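Local coordinates for protein cytosolic IMP-GMP specific 5'-nucleotidase (Legionella pneumophila subsp. pneumophila, PDB 4OHF) that probably hydrolyses purine nucleoside 5'-monophosphates such as IMP and GMP to the nucleoside and phosphate, using magnesium, and binds GMP at a further site, at residues B[84-89]-B[419-424]. Residues are numbered along the deposited sequence; the frame is centred on the assembly and turned at random.
Sequences LSRYGA and FAYQVD. With 5GP (guanosine-5'-monophosphate), chain E.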
# COMPACT_ATOMS: atom_id res chain seq x y z
N LEU B 84 16.73 -18.54 0.47
CA LEU B 84 16.73 -17.57 -0.63
C LEU B 84 18.07 -16.91 -0.92
O LEU B 84 18.95 -16.85 -0.07
CB LEU B 84 15.69 -16.49 -0.35
CG LEU B 84 14.23 -16.70 -0.73
CD1 LEU B 84 13.82 -18.16 -0.61
CD2 LEU B 84 13.39 -15.83 0.17
N SER B 85 18.22 -16.41 -2.14
CA SER B 85 19.43 -15.71 -2.56
C SER B 85 19.15 -14.28 -2.21
O SER B 85 18.02 -13.95 -1.84
CB SER B 85 19.61 -15.81 -4.06
OG SER B 85 18.65 -15.00 -4.73
N ARG B 86 20.15 -13.41 -2.34
CA ARG B 86 19.94 -12.01 -1.99
C ARG B 86 18.81 -11.35 -2.77
O ARG B 86 18.23 -10.38 -2.30
CB ARG B 86 21.23 -11.19 -2.17
CG ARG B 86 21.69 -10.99 -3.60
CD ARG B 86 22.18 -9.55 -3.80
NE ARG B 86 23.27 -9.17 -2.90
CZ ARG B 86 23.22 -8.15 -2.04
NH1 ARG B 86 22.12 -7.40 -1.97
NH2 ARG B 86 24.25 -7.87 -1.25
N TYR B 87 18.48 -11.86 -3.95
CA TYR B 87 17.40 -11.27 -4.73
C TYR B 87 16.11 -12.07 -4.62
O TYR B 87 15.18 -11.87 -5.39
CB TYR B 87 17.81 -11.13 -6.20
CG TYR B 87 18.92 -10.12 -6.39
CD1 TYR B 87 20.04 -10.42 -7.17
CD2 TYR B 87 18.86 -8.88 -5.76
CE1 TYR B 87 21.08 -9.52 -7.29
CE2 TYR B 87 19.90 -7.98 -5.87
CZ TYR B 87 21.01 -8.31 -6.64
OH TYR B 87 22.06 -7.42 -6.71
N GLY B 88 16.07 -12.97 -3.65
CA GLY B 88 14.87 -13.77 -3.45
C GLY B 88 14.76 -15.00 -4.32
O GLY B 88 13.67 -15.53 -4.48
N ALA B 89 15.87 -15.47 -4.89
CA ALA B 89 15.83 -16.67 -5.72
C ALA B 89 15.83 -17.90 -4.81
O ALA B 89 16.60 -17.98 -3.85
CB ALA B 89 17.03 -16.72 -6.65
N PHE B 419 19.92 -13.79 3.67
CA PHE B 419 20.36 -13.33 4.98
C PHE B 419 21.66 -12.52 4.84
O PHE B 419 21.89 -11.56 5.59
CB PHE B 419 20.56 -14.50 5.94
CG PHE B 419 21.16 -14.09 7.26
CD1 PHE B 419 22.52 -14.30 7.53
CD2 PHE B 419 20.39 -13.45 8.23
CE1 PHE B 419 23.09 -13.87 8.73
CE2 PHE B 419 20.95 -13.01 9.43
CZ PHE B 419 22.30 -13.22 9.69
N ALA B 420 22.50 -12.91 3.89
CA ALA B 420 23.75 -12.19 3.65
C ALA B 420 23.42 -10.75 3.26
O ALA B 420 24.04 -9.81 3.74
CB ALA B 420 24.55 -12.87 2.55
N TYR B 421 22.44 -10.59 2.38
CA TYR B 421 22.02 -9.27 1.93
C TYR B 421 21.57 -8.42 3.13
O TYR B 421 21.96 -7.27 3.26
CB TYR B 421 20.88 -9.37 0.89
CG TYR B 421 19.83 -8.28 1.05
CD1 TYR B 421 18.61 -8.54 1.68
CD2 TYR B 421 20.09 -6.96 0.65
CE1 TYR B 421 17.68 -7.52 1.93
CE2 TYR B 421 19.17 -5.93 0.89
CZ TYR B 421 17.97 -6.21 1.53
OH TYR B 421 17.10 -5.18 1.79
N GLN B 422 20.74 -9.01 3.99
CA GLN B 422 20.25 -8.31 5.17
C GLN B 422 21.40 -7.81 6.02
O GLN B 422 21.43 -6.64 6.43
CB GLN B 422 19.37 -9.23 6.01
CG GLN B 422 17.97 -9.43 5.48
CD GLN B 422 17.12 -10.22 6.47
OE1 GLN B 422 17.22 -11.46 6.55
NE2 GLN B 422 16.31 -9.52 7.26
N VAL B 423 22.34 -8.70 6.30
CA VAL B 423 23.51 -8.32 7.09
C VAL B 423 24.23 -7.16 6.41
O VAL B 423 24.57 -6.16 7.04
CB VAL B 423 24.48 -9.51 7.26
CG1 VAL B 423 25.84 -9.02 7.73
CG2 VAL B 423 23.92 -10.48 8.26
N ASP B 424 24.45 -7.29 5.10
CA ASP B 424 25.12 -6.25 4.36
C ASP B 424 24.38 -4.91 4.38
O ASP B 424 25.00 -3.86 4.45
CB ASP B 424 25.33 -6.70 2.91
CG ASP B 424 26.20 -5.74 2.12
OD1 ASP B 424 27.29 -5.40 2.61
OD2 ASP B 424 25.79 -5.32 1.01
P 5GP E . 13.12 -1.60 -4.36
O1P 5GP E . 12.60 -0.37 -3.69
O2P 5GP E . 14.62 -1.56 -4.52
O3P 5GP E . 12.47 -1.84 -5.72
O5' 5GP E . 12.71 -2.89 -3.49
C5' 5GP E . 13.13 -3.04 -2.14
C4' 5GP E . 13.81 -4.39 -1.92
O4' 5GP E . 14.93 -4.69 -2.75
C3' 5GP E . 14.34 -4.66 -0.49
O3' 5GP E . 13.31 -4.65 0.55
C2' 5GP E . 15.00 -6.01 -0.71
O2' 5GP E . 14.04 -7.09 -0.40
C1' 5GP E . 15.45 -5.95 -2.20
N9 5GP E . 16.97 -6.00 -2.38
C8 5GP E . 17.77 -7.09 -2.42
N7 5GP E . 19.08 -6.73 -2.59
C5 5GP E . 19.09 -5.37 -2.66
C6 5GP E . 20.09 -4.38 -2.83
O6 5GP E . 21.29 -4.73 -2.96
N1 5GP E . 19.74 -3.04 -2.86
C2 5GP E . 18.45 -2.64 -2.73
N2 5GP E . 18.13 -1.32 -2.76
N3 5GP E . 17.44 -3.58 -2.55
C4 5GP E . 17.75 -4.92 -2.53
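Arg86 and Tyr421 meet through their side chains at about a right angle: CB of Tyr421 lies 3.6 Å from CB of Arg86 and sits over one face of the guanidinium, toward its rim. The arginine chain, bent at chi2 and chi3, runs alongside the helix toward Asp424 and brings NH1 to 3.3 Å from CD2 of the Tyr421 ring; the guanidinium and ring planes stand 69° apart. Asp424 OD2 approaches the guanidinium at its edge and forms a long salt bridge with NH2, 3.7 Å away. The aspartate is held more firmly by the hydroxyl of Tyr87 of the second subunit, while Arg86 NE pairs with Glu416. The 84-89 loop is a type I beta turn from Ser85 to Gly88 within the hairpin of strands 80-84 and 90-95, and Ser85 OG steadies it by accepting from Tyr87 N, an ST turn, and from Ala89 N at 2.8 Å. Turn and helix 418-426 line a GMP pocket at the subunit interface, with Tyr87 beside guanine N7; separate from the magnesium site of Asp23, Asp25 and Asp303 in this HAD-like nucleotidase, it is consistent with an allosteric effector site. Arg86 NH1 donates a weak hydrogen bond to guanine N7 (3.2 Å, 132°), and C8 of the base lies over one face of the Tyr421 ring. Arg86 of the second subunit also hydrogen-bonds the nucleotide.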